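Local coordinates for SusD homolog (Bacteroides thetaiotaomicron, PDB 4MRU), which probably binds mucin O-glycans at the bacterial cell surface as a SusD-like lipoprotein with a TPR-like helical fold, at residues A[59-64]-A[257-262]; A[211-216]-A[499-504]. One frame throughout, in Å; residues are numbered along the deposited sequence.

Contacts 1 and 2 join parts of the chain that are far apart in sequence, and they do not touch. Their centres lie 32 Å apart and their nearest atoms about 20 Å apart. Each sits off the middle of the molecule, contact 1 about 19 Å and contact 2 about 18 Å from the centre of the chain to the centre of the contact. Their segments alternate along the sequence, so the two closures cross. Contact 1 is a buried two-stranded pairing bonded through the backbone. Contact 2 joins two turns by side-chain packing and one water. Both lie away from Asn373, the residue known to bind magnesium, and neither contains a ligand.

Contact 1 of 2, residues A[59-64]-A[257-262]; sequences GETRTG and DYRVGA
Gly59 and Arg259 form an antiparallel hydrogen-bonded pair. Gly59 N gives a bond of 2.9 Å to Arg259 O, and Arg259 N returns one to Gly59 O. Glu60 and Tyr258 follow as the non-hydrogen-bonded pair, with their side chains on the same face. There Glu60 CG lies 3.8 Å from Tyr258 CE1, next to helix 40-54. The Glu60 carboxylate turns to Ser70. On the other face of the sheet, where the Arg259 side chain lies, Thr61 CG2 comes within 3.6 Å of Arg259 CG, and helix 304-309 adjoins Thr61. This is the tightly packed, buried part. Thr61 N extends the pairing with a nearly straight bond to Asp257 O. Thr61 OG1 bonds to Lys256 O.

The looser side is partly exposed and rests on charge. Arg62 bends at chi2 (-61°), which brings NE within 3.0 Å of Asp257 OD1 in a salt bridge. The oxygen lies at the guanidinium edge, in its plane, while the carboxylate stands almost perpendicular to that plane (89°). Arg62 NH1 also pairs with Asp304, and NH2 bonds to Trp255 O. With an alanine at this position, Asp257 and Asp304 are likely to lose their shared positive partner, and Trp255 O its donor. Two short strands, 58-60 and 258-260, thus make a small antiparallel sheet within a mostly helical SusD-like fold.

Contact 2 of 2, residues A[211-216]-A[499-504]; sequences CYTDMA and HVWWDR
Thr213 sets its methyl over one face of the Trp501 indole. CG2 stands 3.8 Å from the centroid of the six-membered ring and 14° off its normal, a CH-pi contact. The Thr213 torsion (chi1 66°) puts CG2 anti to the carbonyl carbon, facing the indole, while OG1 serves the backbone. OG1 accepts from Met215 N at 3.1 Å, which makes an ST turn, and it also bonds to Leu210 O.

Trp501 CG lies opposite the backbone N (chi1 169°), which carries the indole out to the 211-216 segment. Met215, a selenomethionine, has two conformers; in the one given, CG lies at the ring edge, 3.8 Å from Trp501 CH2. Lys153 and Gln152 of helix 152-173 also touch the Trp501 side chain.

Thr213 CG2 reaches Trp502 CA as well, at 3.7 Å. The Trp502 ring turns off to another part of the protein, where NE1 bonds to Asp123 OD1. Arg504 lays CB against Tyr212 O at 3.6 Å. Its NH1 bonds to Trp501 O in the carbonyl plane and to Glu486 O.

No direct hydrogen bond crosses the contact. One water links the backbones, accepting from Tyr212 N and donating to Trp502 O. Two type I turns, Thr213 to Ala216 and Val500 to Asp503, thus pack the C-terminal segment onto the connection between helices 192-209 and 216-229 of the TPR-like helical fold.

Contact 1 of 2, residues A[59-64]-A[257-262]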
ATOM      1  N   GLY A  59      -2.643   1.245  15.033  1.00 22.63           N
ATOM      2  CA  GLY A  59      -1.704   0.910  16.095  1.00 23.52           C
ATOM      3  C   GLY A  59      -2.169  -0.387  16.811  1.00 22.84           C
ATOM      4  O   GLY A  59      -3.326  -0.819  16.699  1.00 21.19           O
ATOM      5  N   GLU A  60      -1.242  -0.932  17.566  1.00 23.79           N
ATOM      6  CA  GLU A  60      -1.384  -2.209  18.211  1.00 21.93           C
ATOM      7  C   GLU A  60      -1.959  -1.947  19.602  1.00 23.67           C
ATOM      8  O   GLU A  60      -1.559  -1.038  20.319  1.00 26.59           O
ATOM      9  CB  GLU A  60      -0.026  -2.935  18.266  1.00 24.24           C
ATOM     10  CG  GLU A  60       0.764  -3.026  16.942  1.00 27.28           C
ATOM     11  CD  GLU A  60       1.944  -2.083  16.847  1.00 32.18           C
ATOM     12  OE1 GLU A  60       1.868  -0.993  17.436  1.00 33.96           O
ATOM     13  OE2 GLU A  60       2.933  -2.428  16.149  1.00 33.51           O
ATOM     14  N   THR A  61      -2.922  -2.752  19.983  1.00 22.12           N
ATOM     15  CA  THR A  61      -3.586  -2.613  21.278  1.00 21.28           C
ATOM     16  C   THR A  61      -2.922  -3.362  22.385  1.00 22.07           C
ATOM     17  O   THR A  61      -3.232  -3.140  23.566  1.00 25.20           O
ATOM     18  CB  THR A  61      -5.020  -3.197  21.213  1.00 22.92           C
ATOM     19  OG1 THR A  61      -4.943  -4.580  20.823  1.00 19.91           O
ATOM     20  CG2 THR A  61      -5.853  -2.432  20.250  1.00 20.01           C
ATOM     21  N   ARG A  62      -1.967  -4.231  22.048  1.00 21.35           N
ATOM     22  CA  ARG A  62      -1.406  -5.124  23.060  1.00 20.56           C
ATOM     23  C   ARG A  62      -0.218  -4.488  23.774  1.00 21.34           C
ATOM     24  O   ARG A  62       0.887  -4.452  23.239  1.00 21.55           O
ATOM     25  CB  ARG A  62      -1.019  -6.479  22.447  1.00 21.05           C
ATOM     26  CG  ARG A  62      -2.236  -7.207  21.851  1.00 20.99           C
ATOM     27  CD  ARG A  62      -3.295  -7.497  22.921  1.00 22.24           C
ATOM     28  NE  ARG A  62      -4.540  -7.979  22.340  1.00 23.83           N
ATOM     29  CZ  ARG A  62      -5.664  -8.179  23.012  1.00 24.21           C
ATOM     30  NH1 ARG A  62      -5.717  -7.946  24.335  1.00 21.35           N
ATOM     31  NH2 ARG A  62      -6.741  -8.628  22.351  1.00 26.39           N
ATOM     32  N   THR A  63      -0.472  -4.042  25.012  1.00 22.32           N
ATOM     33  CA  THR A  63       0.490  -3.228  25.801  1.00 22.45           C
ATOM     34  C   THR A  63       1.666  -4.041  26.273  1.00 25.14           C
ATOM     35  O   THR A  63       2.719  -3.481  26.611  1.00 27.97           O
ATOM     36  CB  THR A  63      -0.190  -2.569  27.014  1.00 22.79           C
ATOM     37  OG1 THR A  63      -0.811  -3.581  27.840  1.00 24.32           O
ATOM     38  CG2 THR A  63      -1.227  -1.585  26.518  1.00 23.15           C
ATOM     39  N   GLY A  64       1.522  -5.356  26.268  1.00 26.33           N
ATOM     40  CA  GLY A  64       2.637  -6.231  26.593  1.00 28.54           C
ATOM     41  C   GLY A  64       3.669  -6.356  25.493  1.00 28.33           C
ATOM     42  O   GLY A  64       4.761  -6.843  25.734  1.00 30.32           O
ATOM     43  N   ASP A 257      -6.551  -6.853  18.100  1.00 21.08           N
ATOM     44  CA  ASP A 257      -5.153  -6.536  18.260  1.00 20.19           C
ATOM     45  C   ASP A 257      -4.771  -5.149  17.690  1.00 18.80           C
ATOM     46  O   ASP A 257      -3.670  -4.687  17.903  1.00 20.48           O
ATOM     47  CB  ASP A 257      -4.275  -7.584  17.581  1.00 22.44           C
ATOM     48  CG  ASP A 257      -4.113  -8.862  18.381  1.00 24.80           C
ATOM     49  OD1 ASP A 257      -4.596  -8.950  19.528  1.00 21.99           O
ATOM     50  OD2 ASP A 257      -3.491  -9.791  17.826  1.00 21.94           O
ATOM     51  N   TYR A 258      -5.657  -4.507  16.943  1.00 19.28           N
ATOM     52  CA  TYR A 258      -5.371  -3.222  16.295  1.00 17.30           C
ATOM     53  C   TYR A 258      -6.542  -2.268  16.407  1.00 18.88           C
ATOM     54  O   TYR A 258      -7.720  -2.675  16.323  1.00 20.09           O
ATOM     55  CB  TYR A 258      -5.001  -3.398  14.794  1.00 19.50           C
ATOM     56  CG  TYR A 258      -3.935  -4.434  14.649  1.00 21.28           C
ATOM     57  CD1 TYR A 258      -2.608  -4.114  14.862  1.00 20.78           C
ATOM     58  CD2 TYR A 258      -4.271  -5.797  14.494  1.00 20.66           C
ATOM     59  CE1 TYR A 258      -1.620  -5.109  14.843  1.00 21.45           C
ATOM     60  CE2 TYR A 258      -3.276  -6.781  14.493  1.00 18.49           C
ATOM     61  CZ  TYR A 258      -1.974  -6.415  14.674  1.00 18.58           C
ATOM     62  OH  TYR A 258      -1.021  -7.383  14.719  1.00 18.44           O
ATOM     63  N   ARG A 259      -6.223  -0.981  16.540  1.00 17.47           N
ATOM     64  CA  ARG A 259      -7.229   0.051  16.416  1.00 19.05           C
ATOM     65  C   ARG A 259      -6.680   1.140  15.505  1.00 20.30           C
ATOM     66  O   ARG A 259      -5.508   1.161  15.147  1.00 23.57           O
ATOM     67  CB  ARG A 259      -7.651   0.614  17.788  1.00 19.39           C
ATOM     68  CG  ARG A 259      -8.401  -0.343  18.709  1.00 20.16           C
ATOM     69  CD  ARG A 259      -9.758  -0.567  18.116  1.00 21.64           C
ATOM     70  NE  ARG A 259     -10.662  -1.525  18.766  1.00 23.27           N
ATOM     71  CZ  ARG A 259     -10.950  -2.749  18.315  1.00 24.50           C
ATOM     72  NH1 ARG A 259     -10.295  -3.298  17.295  1.00 23.06           N
ATOM     73  NH2 ARG A 259     -11.903  -3.438  18.909  1.00 27.45           N
ATOM     74  N   VAL A 260      -7.551   2.049  15.146  1.00 19.93           N
ATOM     75  CA  VAL A 260      -7.215   3.088  14.219  1.00 20.31           C
ATOM     76  C   VAL A 260      -6.228   4.081  14.825  1.00 20.65           C
ATOM     77  O   VAL A 260      -6.312   4.450  15.994  1.00 18.96           O
ATOM     78  CB  VAL A 260      -8.508   3.812  13.740  1.00 21.80           C
ATOM     79  CG1 VAL A 260      -8.163   4.917  12.766  1.00 23.10           C
ATOM     80  CG2 VAL A 260      -9.437   2.824  13.091  1.00 22.99           C
ATOM     81  N   GLY A 261      -5.297   4.525  13.978  1.00 20.11           N
ATOM     82  CA  GLY A 261      -4.255   5.429  14.359  1.00 19.96           C
ATOM     83  C   GLY A 261      -4.667   6.892  14.409  1.00 20.71           C
ATOM     84  O   GLY A 261      -5.664   7.311  13.791  1.00 18.47           O
ATOM     85  N   ALA A 262      -3.874   7.675  15.146  1.00 18.43           N
ATOM     86  CA  ALA A 262      -4.172   9.066  15.374  1.00 19.12           C
ATOM     87  C   ALA A 262      -4.152   9.866  14.074  1.00 22.20           C
ATOM     88  O   ALA A 262      -4.942  10.801  13.901  1.00 21.62           O
ATOM     89  CB  ALA A 262      -3.173   9.658  16.337  1.00 19.96           C
TER

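Contact 2 of 2, residues A[211-216]-A[499-504]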
ATOM      1  N   CYS A 211       9.597   8.426 -10.188  1.00 20.83           N
ATOM      2  CA  CYS A 211       9.707   9.779 -10.760  1.00 19.02           C
ATOM      3  C   CYS A 211      10.910  10.571 -10.188  1.00 21.55           C
ATOM      4  O   CYS A 211      11.317  11.578 -10.767  1.00 22.42           O
ATOM      5  CB  CYS A 211       8.383  10.519 -10.612  1.00 23.33           C
ATOM      6  SG  CYS A 211       8.125  11.059  -8.907  1.00 26.28           S
ATOM      7  N   TYR A 212      11.519  10.112  -9.104  1.00 19.53           N
ATOM      8  CA  TYR A 212      12.698  10.778  -8.560  1.00 21.87           C
ATOM      9  C   TYR A 212      14.011  10.061  -8.907  1.00 21.75           C
ATOM     10  O   TYR A 212      15.068  10.449  -8.388  1.00 21.86           O
ATOM     11  CB  TYR A 212      12.561  10.951  -7.023  1.00 24.63           C
ATOM     12  CG  TYR A 212      11.420  11.859  -6.639  1.00 22.54           C
ATOM     13  CD1 TYR A 212      11.484  13.221  -6.894  1.00 28.66           C
ATOM     14  CD2 TYR A 212      10.284  11.373  -5.955  1.00 22.51           C
ATOM     15  CE1 TYR A 212      10.442  14.065  -6.530  1.00 25.88           C
ATOM     16  CE2 TYR A 212       9.255  12.211  -5.601  1.00 22.34           C
ATOM     17  CZ  TYR A 212       9.357  13.572  -5.873  1.00 21.78           C
ATOM     18  OH  TYR A 212       8.323  14.404  -5.523  1.00 23.36           O
ATOM     19  N   THR A 213      13.976   9.050  -9.789  1.00 21.49           N
ATOM     20  CA  THR A 213      15.176   8.293 -10.157  1.00 20.88           C
ATOM     21  C   THR A 213      15.696   8.691 -11.523  1.00 24.70           C
ATOM     22  O   THR A 213      15.102   9.504 -12.182  1.00 24.82           O
ATOM     23  CB  THR A 213      14.898   6.788 -10.260  1.00 20.59           C
ATOM     24  OG1 THR A 213      14.009   6.532 -11.357  1.00 21.49           O
ATOM     25  CG2 THR A 213      14.310   6.269  -8.968  1.00 21.12           C
ATOM     26  N   ASP A 214      16.809   8.093 -11.941  0.50 27.71           N
ATOM     27  CA  ASP A 214      17.378   8.330 -13.275  0.50 29.58           C
ATOM     28  C   ASP A 214      16.623   7.565 -14.371  0.50 29.20           C
ATOM     29  O   ASP A 214      17.001   7.582 -15.539  0.50 28.67           O
ATOM     30  CB  ASP A 214      18.899   8.012 -13.281  0.50 35.35           C
ATOM     31  CG  ASP A 214      19.226   6.511 -13.197  0.50 38.04           C
ATOM     32  OD1 ASP A 214      18.327   5.662 -13.020  0.50 35.83           O
ATOM     33  OD2 ASP A 214      20.428   6.171 -13.309  0.50 43.71           O
HETATM   34  N   MSE A 215      15.532   6.917 -13.989  0.50 23.63           N
HETATM   35  CA  MSE A 215      14.665   6.273 -14.951  0.50 23.90           C
HETATM   36  C   MSE A 215      13.407   7.060 -15.137  0.50 22.52           C
HETATM   37  O   MSE A 215      12.430   6.539 -15.693  0.50 20.33           O
HETATM   38  CB  MSE A 215      14.318   4.892 -14.424  0.50 25.65           C
HETATM   39  CG  MSE A 215      15.566   4.009 -14.267  0.50 29.22           C
HETATM   40 SE   MSE A 215      16.432   3.468 -15.959  0.38 48.41          SE
HETATM   41  CE  MSE A 215      17.992   4.652 -15.843  0.50 49.35           C
ATOM     42  N   ALA A 216      13.399   8.327 -14.700  1.00 23.44           N
ATOM     43  CA  ALA A 216      12.162   9.137 -14.762  1.00 24.98           C
ATOM     44  C   ALA A 216      11.621   9.326 -16.201  1.00 23.73           C
ATOM     45  O   ALA A 216      10.394   9.356 -16.404  1.00 24.45           O
ATOM     46  CB  ALA A 216      12.326  10.504 -14.099  1.00 24.18           C
ATOM     47  N   HIS A 499      17.598   4.110   2.671  1.00 20.17           N
ATOM     48  CA  HIS A 499      16.592   4.323   1.633  1.00 19.14           C
ATOM     49  C   HIS A 499      16.689   3.223   0.576  1.00 17.63           C
ATOM     50  O   HIS A 499      17.792   2.862   0.123  1.00 19.21           O
ATOM     51  CB  HIS A 499      16.766   5.688   0.945  1.00 18.08           C
ATOM     52  CG  HIS A 499      16.395   6.872   1.796  1.00 19.54           C
ATOM     53  ND1 HIS A 499      16.008   8.074   1.252  1.00 20.03           N
ATOM     54  CD2 HIS A 499      16.349   7.040   3.143  1.00 20.10           C
ATOM     55  CE1 HIS A 499      15.743   8.933   2.225  1.00 21.29           C
ATOM     56  NE2 HIS A 499      15.946   8.334   3.377  1.00 22.42           N
ATOM     57  N   VAL A 500      15.545   2.769   0.107  1.00 20.07           N
ATOM     58  CA  VAL A 500      15.493   1.953  -1.107  1.00 17.67           C
ATOM     59  C   VAL A 500      15.778   2.843  -2.322  1.00 17.86           C
ATOM     60  O   VAL A 500      15.648   4.070  -2.245  1.00 19.17           O
ATOM     61  CB  VAL A 500      14.145   1.178  -1.271  1.00 16.20           C
ATOM     62  CG1 VAL A 500      13.836   0.350   0.002  1.00 18.75           C
ATOM     63  CG2 VAL A 500      13.011   2.102  -1.578  1.00 18.33           C
ATOM     64  N   TRP A 501      16.063   2.198  -3.459  1.00 18.69           N
ATOM     65  CA  TRP A 501      16.550   2.923  -4.642  1.00 20.14           C
ATOM     66  C   TRP A 501      15.618   4.040  -5.125  1.00 17.73           C
ATOM     67  O   TRP A 501      16.098   5.098  -5.480  1.00 18.37           O
ATOM     68  CB  TRP A 501      16.841   1.928  -5.785  1.00 20.18           C
ATOM     69  CG  TRP A 501      17.082   2.576  -7.117  1.00 19.49           C
ATOM     70  CD1 TRP A 501      18.180   3.267  -7.512  1.00 23.00           C
ATOM     71  CD2 TRP A 501      16.192   2.559  -8.230  1.00 18.56           C
ATOM     72  NE1 TRP A 501      18.025   3.703  -8.811  1.00 20.62           N
ATOM     73  CE2 TRP A 501      16.791   3.302  -9.255  1.00 22.36           C
ATOM     74  CE3 TRP A 501      14.931   1.999  -8.453  1.00 22.31           C
ATOM     75  CZ2 TRP A 501      16.189   3.463 -10.499  1.00 21.64           C
ATOM     76  CZ3 TRP A 501      14.315   2.198  -9.695  1.00 19.25           C
ATOM     77  CH2 TRP A 501      14.965   2.905 -10.692  1.00 21.18           C
ATOM     78  N   TRP A 502      14.310   3.848  -5.150  1.00 16.55           N
ATOM     79  CA  TRP A 502      13.445   4.915  -5.664  1.00 17.37           C
ATOM     80  C   TRP A 502      13.230   6.083  -4.671  1.00 19.40           C
ATOM     81  O   TRP A 502      12.649   7.074  -5.063  1.00 19.92           O
ATOM     82  CB  TRP A 502      12.079   4.394  -6.145  1.00 17.83           C
ATOM     83  CG  TRP A 502      11.270   3.481  -5.218  1.00 17.56           C
ATOM     84  CD1 TRP A 502      11.014   2.182  -5.425  1.00 18.31           C
ATOM     85  CD2 TRP A 502      10.564   3.834  -4.022  1.00 17.23           C
ATOM     86  NE1 TRP A 502      10.235   1.678  -4.439  1.00 17.53           N
ATOM     87  CE2 TRP A 502       9.968   2.676  -3.540  1.00 16.56           C
ATOM     88  CE3 TRP A 502      10.433   5.002  -3.291  1.00 18.49           C
ATOM     89  CZ2 TRP A 502       9.213   2.645  -2.390  1.00 19.62           C
ATOM     90  CZ3 TRP A 502       9.677   4.976  -2.121  1.00 18.33           C
ATOM     91  CH2 TRP A 502       9.103   3.800  -1.675  1.00 17.30           C
ATOM     92  N   ASP A 503      13.640   5.928  -3.408  1.00 17.66           N
ATOM     93  CA  ASP A 503      13.379   6.920  -2.359  1.00 18.20           C
ATOM     94  C   ASP A 503      14.489   7.940  -2.387  1.00 19.20           C
ATOM     95  O   ASP A 503      15.504   7.845  -1.638  1.00 21.21           O
ATOM     96  CB  ASP A 503      13.249   6.225  -0.995  1.00 20.97           C
ATOM     97  CG  ASP A 503      12.959   7.179   0.145  1.00 25.43           C
ATOM     98  OD1 ASP A 503      12.807   8.396  -0.130  1.00 20.76           O
ATOM     99  OD2 ASP A 503      12.903   6.692   1.311  1.00 22.11           O
ATOM    100  N   ARG A 504      14.353   8.881  -3.313  1.00 18.61           N
ATOM    101  CA  ARG A 504      15.447   9.823  -3.617  1.00 18.96           C
ATOM    102  C   ARG A 504      15.019  11.274  -3.547  1.00 20.92           C
ATOM    103  O   ARG A 504      15.811  12.148  -3.788  1.00 23.73           O
ATOM    104  CB  ARG A 504      15.998   9.556  -5.018  1.00 19.25           C
ATOM    105  CG  ARG A 504      16.359   8.110  -5.300  1.00 19.96           C
ATOM    106  CD  ARG A 504      17.198   7.966  -6.585  1.00 20.11           C
ATOM    107  NE  ARG A 504      18.630   8.097  -6.290  1.00 23.58           N
ATOM    108  CZ  ARG A 504      19.408   7.112  -5.828  1.00 24.85           C
ATOM    109  NH1 ARG A 504      18.922   5.900  -5.573  1.00 24.63           N
ATOM    110  NH2 ARG A 504      20.665   7.346  -5.579  1.00 29.33           N
TER
HETATM  111  O   HOH W   1      11.172   7.946  -7.294  1.00 20.70           O